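Side-chain contacts in phosphoglycerate dehydrogenase (Lactobacillus plantarum, PDB 3EVT), which probably oxidises 3-phosphoglycerate to 3-phosphohydroxypyruvate with NAD, the first step of the phosphorylated route to serine: residues L107-G112 with D270-P275; E100-A105 with I224-G229; P49-I54 with N60-V65; T26-D29 with V33-A36. All blocks are in the same frame, centred on the assembly; numbering follows the deposited sequence.

The four contacts fall into two pairs, one in each lobe of the chain. Contacts 1 and 2 share helix 93-110 and the seven-stranded sheet of the NAD-binding domain, their centres about 10 Å apart, and both also meet the second subunit. Contacts 3 and 4 belong to the five-stranded sheet of the other lobe, centres about 12 Å apart, and touch where L50 CD1 meets V33 CG1 at 3.7 Å. Between the pairs the gap is wide: the centres of contacts 2 and 3 are about 42 Å apart, their nearest atoms about 19 Å. In this family the active site lies in the cleft between the lobes; in contact 2, I226 lies near a probable dinucleotide-binding loop without touching its glycines.

Contact 1 (L107-G112 with D270-P275); sequences LSVVRG and DVLITP
V109 and L272 meet through one methyl each: CG2 of V109 comes to 4.2 Å from CD1 of L272, the two side chains crossing at a slant. L272 lifts its CG away from the carbonyl carbon (chi1 -46°) and then runs straight out, so that CD1 is the leading atom. It arrives at the last full turn of helix 93-110, where V109 and S108 sit next to each other. This methyl pair is the tight part of the contact, with L272 buried and H114 from the next helix also lying against it. S108 receives the same methyl at 4.3 Å from its OG, but only as a neighbour in packing; that hydroxyl bonds to the backbone oxygen of A104, one turn earlier, and more weakly to that of A105. A polar atom is thus settled in its own helix while an apolar group rests beside it.

The looser side is the rest of V109, which stays partly exposed. Even where the backbones come nearest, V109 CA and D270 CA are 9.6 Å apart, so side chains alone make the contact. The whole join is slight, burying 69 Å² over both sides. Beyond it the helix stops at G112 in a Schellman motif, G112 N bonding to V109 O at 3.1 Å. The second subunit borders both segments, its Q120 bonding to the backbone of V271 and I273. What results is a long helix laid by its C-terminal end against the last strand of the parallel sheet in a Rossmann-type NAD-binding domain.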
loop_
_atom_site.group_PDB
_atom_site.type_symbol
_atom_site.label_atom_id
_atom_site.label_comp_id
_atom_site.label_asym_id
_atom_site.label_seq_id
_atom_site.Cartn_x
_atom_site.Cartn_y
_atom_site.Cartn_z
ATOM N N LEU A 107 -8.982 2.245 -1.454
ATOM C CA LEU A 107 -9.145 1.450 -0.202
ATOM C C LEU A 107 -10.337 1.851 0.656
ATOM O O LEU A 107 -11.069 0.996 1.188
ATOM C CB LEU A 107 -7.874 1.509 0.644
ATOM C CG LEU A 107 -6.775 0.610 0.087
ATOM C CD1 LEU A 107 -5.329 1.071 0.571
ATOM C CD2 LEU A 107 -7.075 -0.832 0.456
ATOM N N SER A 108 -10.575 3.146 0.803
ATOM C CA SER A 108 -11.696 3.509 1.638
ATOM C C SER A 108 -13.020 3.060 1.056
ATOM O O SER A 108 -13.904 2.720 1.811
ATOM C CB SER A 108 -11.730 4.989 1.969
ATOM O OG SER A 108 -12.047 5.746 0.852
ATOM N N VAL A 109 -13.122 3.013 -0.276
ATOM C CA VAL A 109 -14.255 2.410 -0.974
ATOM C C VAL A 109 -14.318 0.900 -0.848
ATOM O O VAL A 109 -15.259 0.431 -0.253
ATOM C CB VAL A 109 -14.344 2.844 -2.440
ATOM C CG1 VAL A 109 -15.264 1.862 -3.266
ATOM C CG2 VAL A 109 -14.862 4.291 -2.500
ATOM N N VAL A 110 -13.320 0.143 -1.333
ATOM C CA VAL A 110 -13.458 -1.329 -1.350
ATOM C C VAL A 110 -13.398 -1.972 0.030
ATOM O O VAL A 110 -13.965 -3.049 0.227
ATOM C CB VAL A 110 -12.482 -2.082 -2.303
ATOM C CG1 VAL A 110 -12.631 -1.575 -3.691
ATOM C CG2 VAL A 110 -11.027 -1.979 -1.798
ATOM N N ARG A 111 -12.698 -1.348 0.984
ATOM C CA ARG A 111 -12.691 -1.907 2.364
ATOM C C ARG A 111 -13.860 -1.417 3.198
ATOM O O ARG A 111 -14.016 -1.812 4.370
ATOM C CB ARG A 111 -11.340 -1.714 3.077
ATOM C CG ARG A 111 -10.134 -2.218 2.238
ATOM C CD ARG A 111 -10.317 -3.703 1.830
ATOM N NE ARG A 111 -10.499 -4.566 2.968
ATOM C CZ ARG A 111 -11.212 -5.694 2.929
ATOM N NH1 ARG A 111 -11.823 -6.069 1.802
ATOM N NH2 ARG A 111 -11.315 -6.448 4.016
ATOM N N GLY A 112 -14.728 -0.611 2.573
ATOM C CA GLY A 112 -16.020 -0.293 3.194
ATOM C C GLY A 112 -16.070 0.892 4.141
ATOM O O GLY A 112 -17.098 1.105 4.830
ATOM N N ASP A 270 -21.963 8.784 -4.061
ATOM C CA ASP A 270 -21.106 7.922 -4.858
ATOM C C ASP A 270 -19.991 8.715 -5.541
ATOM O O ASP A 270 -19.331 8.205 -6.456
ATOM C CB ASP A 270 -21.920 7.130 -5.905
ATOM C CG ASP A 270 -22.633 8.031 -6.905
ATOM O OD1 ASP A 270 -22.529 9.262 -6.781
ATOM O OD2 ASP A 270 -23.331 7.505 -7.800
ATOM N N VAL A 271 -19.800 9.963 -5.098
ATOM C CA VAL A 271 -18.686 10.762 -5.601
ATOM C C VAL A 271 -17.989 11.369 -4.397
ATOM O O VAL A 271 -18.663 11.955 -3.532
ATOM C CB VAL A 271 -19.138 11.861 -6.603
ATOM C CG1 VAL A 271 -17.948 12.659 -7.130
ATOM C CG2 VAL A 271 -19.882 11.253 -7.748
ATOM N N LEU A 272 -16.672 11.192 -4.294
ATOM C CA LEU A 272 -15.958 11.735 -3.135
ATOM C C LEU A 272 -15.194 12.925 -3.605
ATOM O O LEU A 272 -14.242 12.759 -4.331
ATOM C CB LEU A 272 -14.935 10.729 -2.571
ATOM C CG LEU A 272 -15.330 9.257 -2.349
ATOM C CD1 LEU A 272 -14.192 8.358 -1.761
ATOM C CD2 LEU A 272 -16.563 9.180 -1.519
ATOM N N ILE A 273 -15.587 14.118 -3.184
ATOM C CA ILE A 273 -14.944 15.332 -3.642
ATOM C C ILE A 273 -13.858 15.668 -2.638
ATOM O O ILE A 273 -14.133 15.763 -1.430
ATOM C CB ILE A 273 -15.973 16.554 -3.687
ATOM C CG1 ILE A 273 -17.212 16.187 -4.476
ATOM C CG2 ILE A 273 -15.317 17.812 -4.307
ATOM C CD1 ILE A 273 -16.940 15.980 -5.982
ATOM N N THR A 274 -12.628 15.836 -3.098
ATOM C CA THR A 274 -11.643 16.387 -2.216
ATOM C C THR A 274 -11.163 17.642 -2.907
ATOM O O THR A 274 -11.028 17.657 -4.114
ATOM C CB THR A 274 -10.439 15.417 -1.929
ATOM O OG1 THR A 274 -9.824 15.046 -3.176
ATOM C CG2 THR A 274 -10.937 14.168 -1.215
ATOM N N PRO A 275 -10.906 18.706 -2.123
ATOM C CA PRO A 275 -10.611 20.003 -2.727
ATOM C C PRO A 275 -9.191 20.180 -3.186
ATOM O O PRO A 275 -8.488 20.984 -2.601
ATOM C CB PRO A 275 -10.917 20.988 -1.598
ATOM C CG PRO A 275 -10.663 20.250 -0.348
ATOM C CD PRO A 275 -10.914 18.755 -0.641
#

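Contact 2 (E100-A105 with I224-G229); sequences ESVLAA and INIGRG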
loop_
_atom_site.group_PDB
_atom_site.type_symbol
_atom_site.label_atom_id
_atom_site.label_comp_id
_atom_site.label_asym_id
_atom_site.label_seq_id
_atom_site.Cartn_x
_atom_site.Cartn_y
_atom_site.Cartn_z
ATOM N N GLU A 100 -0.396 7.955 -2.655
ATOM C CA GLU A 100 -1.112 7.620 -1.405
ATOM C C GLU A 100 -2.581 8.095 -1.393
ATOM O O GLU A 100 -3.471 7.372 -0.954
ATOM C CB GLU A 100 -0.367 8.187 -0.184
ATOM C CG GLU A 100 0.958 7.424 0.123
ATOM C CD GLU A 100 1.439 7.708 1.534
ATOM O OE1 GLU A 100 0.584 8.189 2.348
ATOM O OE2 GLU A 100 2.639 7.423 1.829
ATOM N N SER A 101 -2.848 9.309 -1.880
ATOM C CA SER A 101 -4.244 9.767 -2.089
ATOM C C SER A 101 -5.064 8.881 -2.985
ATOM O O SER A 101 -6.238 8.638 -2.709
ATOM C CB SER A 101 -4.272 11.165 -2.678
ATOM O OG SER A 101 -3.733 12.073 -1.717
ATOM N N VAL A 102 -4.479 8.398 -4.077
ATOM C CA VAL A 102 -5.247 7.467 -4.932
ATOM C C VAL A 102 -5.519 6.148 -4.182
ATOM O O VAL A 102 -6.639 5.618 -4.194
ATOM C CB VAL A 102 -4.548 7.212 -6.262
ATOM C CG1 VAL A 102 -5.361 6.183 -7.107
ATOM C CG2 VAL A 102 -4.399 8.547 -7.017
ATOM N N LEU A 103 -4.509 5.608 -3.519
ATOM C CA LEU A 103 -4.705 4.345 -2.786
ATOM C C LEU A 103 -5.816 4.545 -1.746
ATOM O O LEU A 103 -6.635 3.647 -1.514
ATOM C CB LEU A 103 -3.397 3.886 -2.116
ATOM C CG LEU A 103 -2.162 3.542 -2.983
ATOM C CD1 LEU A 103 -0.969 3.296 -2.053
ATOM C CD2 LEU A 103 -2.404 2.308 -3.868
ATOM N N ALA A 104 -5.836 5.737 -1.134
ATOM C CA ALA A 104 -6.765 6.080 -0.078
ATOM C C ALA A 104 -8.177 6.093 -0.610
ATOM O O ALA A 104 -9.114 5.600 0.047
ATOM C CB ALA A 104 -6.396 7.469 0.517
ATOM N N ALA A 105 -8.348 6.658 -1.802
ATOM C CA ALA A 105 -9.654 6.709 -2.395
ATOM C C ALA A 105 -10.151 5.278 -2.656
ATOM O O ALA A 105 -11.307 4.956 -2.387
ATOM C CB ALA A 105 -9.596 7.535 -3.696
ATOM N N ILE A 224 -11.160 7.782 -10.907
ATOM C CA ILE A 224 -10.477 8.710 -10.020
ATOM C C ILE A 224 -9.772 9.772 -10.817
ATOM O O ILE A 224 -8.986 9.449 -11.693
ATOM C CB ILE A 224 -9.467 7.991 -9.089
ATOM C CG1 ILE A 224 -10.211 6.969 -8.193
ATOM C CG2 ILE A 224 -8.710 9.054 -8.234
ATOM C CD1 ILE A 224 -9.488 5.751 -7.950
ATOM N N ASN A 225 -10.013 11.042 -10.502
ATOM C CA ASN A 225 -9.377 12.130 -11.263
ATOM C C ASN A 225 -8.413 12.934 -10.420
ATOM O O ASN A 225 -8.804 13.664 -9.517
ATOM C CB ASN A 225 -10.409 13.101 -11.901
ATOM C CG ASN A 225 -9.760 14.007 -12.933
ATOM O OD1 ASN A 225 -8.569 13.852 -13.233
ATOM N ND2 ASN A 225 -10.525 14.938 -13.495
ATOM N N ILE A 226 -7.135 12.811 -10.722
ATOM C CA ILE A 226 -6.128 13.610 -10.053
ATOM C C ILE A 226 -5.358 14.306 -11.178
ATOM O O ILE A 226 -4.222 14.689 -11.012
ATOM C CB ILE A 226 -5.173 12.739 -9.206
ATOM C CG1 ILE A 226 -4.728 11.509 -10.002
ATOM C CG2 ILE A 226 -5.822 12.313 -7.879
ATOM C CD1 ILE A 226 -3.373 10.996 -9.624
ATOM N N GLY A 227 -5.976 14.436 -12.350
ATOM C CA GLY A 227 -5.350 15.141 -13.479
ATOM C C GLY A 227 -5.845 16.559 -13.350
ATOM O O GLY A 227 -5.489 17.232 -12.376
ATOM N N ARG A 228 -6.684 16.994 -14.298
ATOM C CA ARG A 228 -7.315 18.321 -14.273
ATOM C C ARG A 228 -8.803 18.186 -14.413
ATOM O O ARG A 228 -9.304 17.235 -15.007
ATOM C CB ARG A 228 -6.838 19.177 -15.446
ATOM C CG ARG A 228 -5.455 18.874 -15.876
ATOM C CD ARG A 228 -4.559 20.024 -15.526
ATOM N NE ARG A 228 -4.448 20.124 -14.090
ATOM C CZ ARG A 228 -4.717 21.217 -13.384
ATOM N NH1 ARG A 228 -5.101 22.340 -13.991
ATOM N NH2 ARG A 228 -4.586 21.181 -12.061
ATOM N N GLY A 229 -9.534 19.139 -13.861
ATOM C CA GLY A 229 -10.984 19.084 -13.882
ATOM C C GLY A 229 -11.615 18.739 -15.218
ATOM O O GLY A 229 -12.342 17.749 -15.322
#
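V102 sets both its methyls against the residues at the end of strand 222-225, inside the Rossmann-type domain, where helix 93-110 lies over the parallel sheet. With CG1 anti to the backbone N (chi1 178°), the valine fork splits between two isoleucines. CG1 reaches I224 CD1 at 4.2 Å, while CG2 touches I226 CD1 at 3.7 Å and has the CG2 methyl of the same isoleucine 4.1 Å away.

The two isoleucines are shaped quite differently. I224, still in the strand, aims its side chain at the helix, but its terminal methyl is turned well off full extension (chi2 143°). I226 comes just after the strand, and its CG1 is wedged between backbone N and carbonyl carbon (chi1 46°), the crowded position for a branched side chain; from there the ethyl arm brings CD1 onto the valine, the two side chains meeting at about a right angle. V196 of the neighbouring strand touches all three residues, and together with L152 of helix 147-158 it adds further apolar cover to the buried valine. I226 lies near the probable dinucleotide-binding glycines G144, G146 and G149.

Between the isoleucines, N225 points the opposite way, away from the helix, and shapes the loop that follows. Its OD1 takes the amide of G227 in an Asx turn, with N197 as a further donor. From the other arm of the asparagine's side-chain amide, ND2 donates to R228 O at 3.0 Å; the oxygen lies close to the asparagine's amide plane, while ND2 stands above the plane of the R228 carbonyl.

Contact 3 (P49-I54 with N60-V65); sequences PLLKTI and NQLKFV
Helix 50-56 and the segment N60-V65 draw together at the end where the chain turns back, CA to CA 6.1 Å between I54 and N60, and open to 8.9 Å between L51 and V65. At the narrow end the CG2 branch of I54 lies on N60 CB at 3.7 Å, the side chains at about a right angle. N60 folds its amide back between its own N and carbonyl carbon (chi1 75°), which brings OD1 over to L62 N. That bond is 2.9 Å long and nearly straight at 169°, and it meets a lone pair of OD1 in the carbonyl plane: an Asx turn. ND2 passes 3.3 Å from I54 O at an angle too poor for a bond and donates instead to R57 O. A leucine in place of N60 would probably leave the L62 amide without its acceptor and R57 O without this donor, freeing the turn to shift. The turn is part of the connection from helix 50-56 to strand 64-66 in a beta-alpha-beta unit, next to strand 41-45. Farther along, L51 starts out anti to its N (chi1 -179°) and carries CD1 across to two partners: L62 CD2, closely packed at 3.5 Å, and V65 CG2 at 4.0 Å. M44 of strand 41-45 touches both L51 and L62.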
loop_
_atom_site.group_PDB
_atom_site.type_symbol
_atom_site.label_atom_id
_atom_site.label_comp_id
_atom_site.label_asym_id
_atom_site.label_seq_id
_atom_site.Cartn_x
_atom_site.Cartn_y
_atom_site.Cartn_z
ATOM N N PRO A 49 30.929 21.246 1.772
ATOM C CA PRO A 49 32.300 21.461 1.287
ATOM C C PRO A 49 33.304 20.418 1.809
ATOM O O PRO A 49 34.242 20.076 1.087
ATOM C CB PRO A 49 32.640 22.862 1.833
ATOM C CG PRO A 49 31.306 23.579 1.803
ATOM C CD PRO A 49 30.279 22.510 2.187
ATOM N N LEU A 50 33.099 19.926 3.034
ATOM C CA LEU A 50 33.955 18.883 3.612
ATOM C C LEU A 50 33.931 17.583 2.849
ATOM O O LEU A 50 34.872 16.797 2.946
ATOM C CB LEU A 50 33.583 18.604 5.053
ATOM C CG LEU A 50 34.134 19.704 5.940
ATOM C CD1 LEU A 50 33.609 19.522 7.332
ATOM C CD2 LEU A 50 35.659 19.637 5.892
ATOM N N LEU A 51 32.874 17.347 2.079
ATOM C CA LEU A 51 32.845 16.142 1.263
ATOM C C LEU A 51 34.187 16.032 0.498
ATOM O O LEU A 51 34.900 15.040 0.597
ATOM C CB LEU A 51 31.611 16.119 0.328
ATOM C CG LEU A 51 31.372 14.918 -0.619
ATOM C CD1 LEU A 51 31.543 13.582 0.122
ATOM C CD2 LEU A 51 30.001 14.984 -1.395
ATOM N N LYS A 52 34.536 17.067 -0.246
ATOM C CA LYS A 52 35.839 17.137 -0.938
ATOM C C LYS A 52 37.064 16.896 -0.038
ATOM O O LYS A 52 37.930 16.059 -0.348
ATOM C CB LYS A 52 35.991 18.509 -1.605
ATOM N N THR A 53 37.158 17.655 1.052
ATOM C CA THR A 53 38.302 17.511 1.971
ATOM C C THR A 53 38.444 16.042 2.385
ATOM O O THR A 53 39.476 15.407 2.125
ATOM C CB THR A 53 38.115 18.324 3.243
ATOM O OG1 THR A 53 37.637 19.631 2.917
ATOM C CG2 THR A 53 39.422 18.422 3.987
ATOM N N ILE A 54 37.373 15.507 2.990
ATOM C CA ILE A 54 37.317 14.126 3.504
ATOM C C ILE A 54 37.748 13.069 2.470
ATOM O O ILE A 54 38.619 12.211 2.746
ATOM C CB ILE A 54 35.910 13.845 4.080
ATOM C CG1 ILE A 54 35.703 14.680 5.339
ATOM C CG2 ILE A 54 35.747 12.396 4.460
ATOM C CD1 ILE A 54 34.263 14.791 5.775
ATOM N N ASN A 60 40.029 8.189 5.083
ATOM C CA ASN A 60 38.677 8.538 5.504
ATOM C C ASN A 60 37.874 7.249 5.624
ATOM O O ASN A 60 38.275 6.227 5.078
ATOM C CB ASN A 60 38.024 9.524 4.527
ATOM C CG ASN A 60 37.573 8.874 3.233
ATOM O OD1 ASN A 60 36.476 8.323 3.141
ATOM N ND2 ASN A 60 38.379 9.007 2.204
ATOM N N GLN A 61 36.729 7.300 6.283
ATOM C CA GLN A 61 35.864 6.127 6.356
ATOM C C GLN A 61 34.461 6.418 5.873
ATOM O O GLN A 61 33.482 5.903 6.437
ATOM C CB GLN A 61 35.811 5.635 7.779
ATOM C CG GLN A 61 37.176 5.275 8.298
ATOM C CD GLN A 61 37.095 4.606 9.633
ATOM O OE1 GLN A 61 36.767 3.404 9.714
ATOM N NE2 GLN A 61 37.362 5.368 10.701
ATOM N N LEU A 62 34.340 7.250 4.846
ATOM C CA LEU A 62 33.000 7.678 4.440
ATOM C C LEU A 62 32.333 6.539 3.711
ATOM O O LEU A 62 32.936 5.900 2.830
ATOM C CB LEU A 62 33.030 8.937 3.572
ATOM C CG LEU A 62 31.691 9.530 3.146
ATOM C CD1 LEU A 62 30.954 10.125 4.344
ATOM C CD2 LEU A 62 31.866 10.607 2.027
ATOM N N LYS A 63 31.076 6.277 4.076
ATOM C CA LYS A 63 30.382 5.145 3.521
ATOM C C LYS A 63 29.033 5.505 2.862
ATOM O O LYS A 63 28.600 4.856 1.932
ATOM C CB LYS A 63 30.208 4.103 4.629
ATOM C CG LYS A 63 31.514 3.519 5.174
ATOM C CD LYS A 63 31.231 2.345 6.116
ATOM C CE LYS A 63 32.185 2.324 7.315
ATOM N NZ LYS A 63 33.569 2.694 6.926
ATOM N N PHE A 64 28.361 6.544 3.342
ATOM C CA PHE A 64 27.023 6.871 2.844
ATOM C C PHE A 64 26.834 8.387 2.831
ATOM O O PHE A 64 26.950 9.011 3.859
ATOM C CB PHE A 64 25.950 6.127 3.706
ATOM C CG PHE A 64 24.502 6.678 3.591
ATOM C CD1 PHE A 64 23.939 7.022 2.357
ATOM C CD2 PHE A 64 23.698 6.757 4.736
ATOM C CE1 PHE A 64 22.601 7.499 2.264
ATOM C CE2 PHE A 64 22.361 7.201 4.683
ATOM C CZ PHE A 64 21.815 7.608 3.443
ATOM N N VAL A 65 26.555 8.980 1.655
ATOM C CA VAL A 65 26.110 10.404 1.587
ATOM C C VAL A 65 24.618 10.522 1.220
ATOM O O VAL A 65 24.171 9.983 0.218
ATOM C CB VAL A 65 26.949 11.224 0.580
ATOM C CG1 VAL A 65 26.410 12.656 0.461
ATOM C CG2 VAL A 65 28.398 11.268 1.017
#

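Contact 4 (T26-D29 with V33-A36); sequences TFKD and VTAA
K28 reaches across to V33 and T34 as a long arm, and its orientation settles this surface contact. CG leaves anti to the backbone N (chi1 -161°) and the chain stays extended until the last torsion, where it bends and brings NZ alongside the segment V33-A36. On the way CD passes 4.1 Å from V33 CA; the ammonium then ends 3.7 Å from that same V33 CA and equally far from T34 CG2, with the lysine and threonine side chains slanting across one another. These are contacts of bulk alone. The charge is met just outside the segment, by a salt bridge from NZ to D37 OD2 and a hydrogen bond to A32 O. K28 also touches a crystal neighbour, so the lattice may have some say in its course.

T34 divides its work: the methyl faces the lysine, while OG1 turns along its own chain and accepts from A36 N at 2.7 Å, an ST turn. A valine here would probably leave A36 N without its acceptor and the ST turn without the bond that closes it. On the same segment V33 leans on Y38. The lysine thus bridges from strand 26-29, the edge of the five-stranded parallel sheet, to the loop that carries the chain on toward strand 41-45, in a lobe consistent with the flavodoxin-like substrate-binding domain of D-2-hydroxyacid dehydrogenases.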
loop_
_atom_site.group_PDB
_atom_site.type_symbol
_atom_site.label_atom_id
_atom_site.label_comp_id
_atom_site.label_asym_id
_atom_site.label_seq_id
_atom_site.Cartn_x
_atom_site.Cartn_y
_atom_site.Cartn_z
ATOM N N THR A 26 27.514 9.581 16.975
ATOM C CA THR A 26 27.543 11.022 17.138
ATOM C C THR A 26 26.976 11.705 15.894
ATOM O O THR A 26 27.473 11.496 14.770
ATOM C CB THR A 26 28.989 11.559 17.299
ATOM O OG1 THR A 26 29.682 10.778 18.264
ATOM C CG2 THR A 26 28.957 12.969 17.797
ATOM N N PHE A 27 25.961 12.537 16.106
ATOM C CA PHE A 27 25.382 13.352 15.050
ATOM C C PHE A 27 25.974 14.766 15.124
ATOM O O PHE A 27 25.514 15.621 15.861
ATOM C CB PHE A 27 23.850 13.259 15.135
ATOM C CG PHE A 27 23.370 11.847 15.027
ATOM C CD1 PHE A 27 23.133 11.290 13.761
ATOM C CD2 PHE A 27 23.307 11.023 16.162
ATOM C CE1 PHE A 27 22.765 9.960 13.618
ATOM C CE2 PHE A 27 22.932 9.685 16.038
ATOM C CZ PHE A 27 22.648 9.145 14.758
ATOM N N LYS A 28 27.043 14.992 14.372
ATOM C CA LYS A 28 27.779 16.250 14.545
ATOM C C LYS A 28 27.424 17.406 13.582
ATOM O O LYS A 28 27.695 17.349 12.377
ATOM C CB LYS A 28 29.297 16.012 14.522
ATOM C CG LYS A 28 30.064 17.193 15.158
ATOM C CD LYS A 28 31.495 16.850 15.596
ATOM C CE LYS A 28 31.928 17.758 16.775
ATOM N NZ LYS A 28 33.313 18.328 16.619
ATOM N N ASP A 29 26.845 18.459 14.134
ATOM C CA ASP A 29 26.661 19.722 13.415
ATOM C C ASP A 29 27.925 20.107 12.618
ATOM O O ASP A 29 29.021 20.143 13.163
ATOM C CB ASP A 29 26.304 20.816 14.434
ATOM C CG ASP A 29 25.722 22.082 13.787
ATOM O OD1 ASP A 29 25.958 22.328 12.570
ATOM O OD2 ASP A 29 25.045 22.847 14.524
ATOM N N VAL A 33 32.429 20.717 13.583
ATOM C CA VAL A 33 33.374 19.648 13.205
ATOM C C VAL A 33 34.821 20.170 13.250
ATOM O O VAL A 33 35.056 21.362 13.425
ATOM C CB VAL A 33 33.049 19.033 11.821
ATOM C CG1 VAL A 33 32.689 20.110 10.871
ATOM C CG2 VAL A 33 34.241 18.230 11.289
ATOM N N THR A 34 35.794 19.278 13.125
ATOM C CA THR A 34 37.190 19.689 13.195
ATOM C C THR A 34 37.944 18.625 12.460
ATOM O O THR A 34 37.392 17.560 12.220
ATOM C CB THR A 34 37.753 19.609 14.598
ATOM O OG1 THR A 34 38.599 18.460 14.655
ATOM C CG2 THR A 34 36.656 19.494 15.643
ATOM N N ALA A 35 39.208 18.864 12.136
ATOM C CA ALA A 35 39.904 17.914 11.270
ATOM C C ALA A 35 40.241 16.644 12.014
ATOM O O ALA A 35 40.625 15.645 11.417
ATOM C CB ALA A 35 41.141 18.519 10.678
ATOM N N ALA A 36 40.094 16.681 13.333
ATOM C CA ALA A 36 40.276 15.475 14.121
ATOM C C ALA A 36 39.095 14.534 13.861
ATOM O O ALA A 36 39.248 13.310 13.861
ATOM C CB ALA A 36 40.363 15.814 15.579
#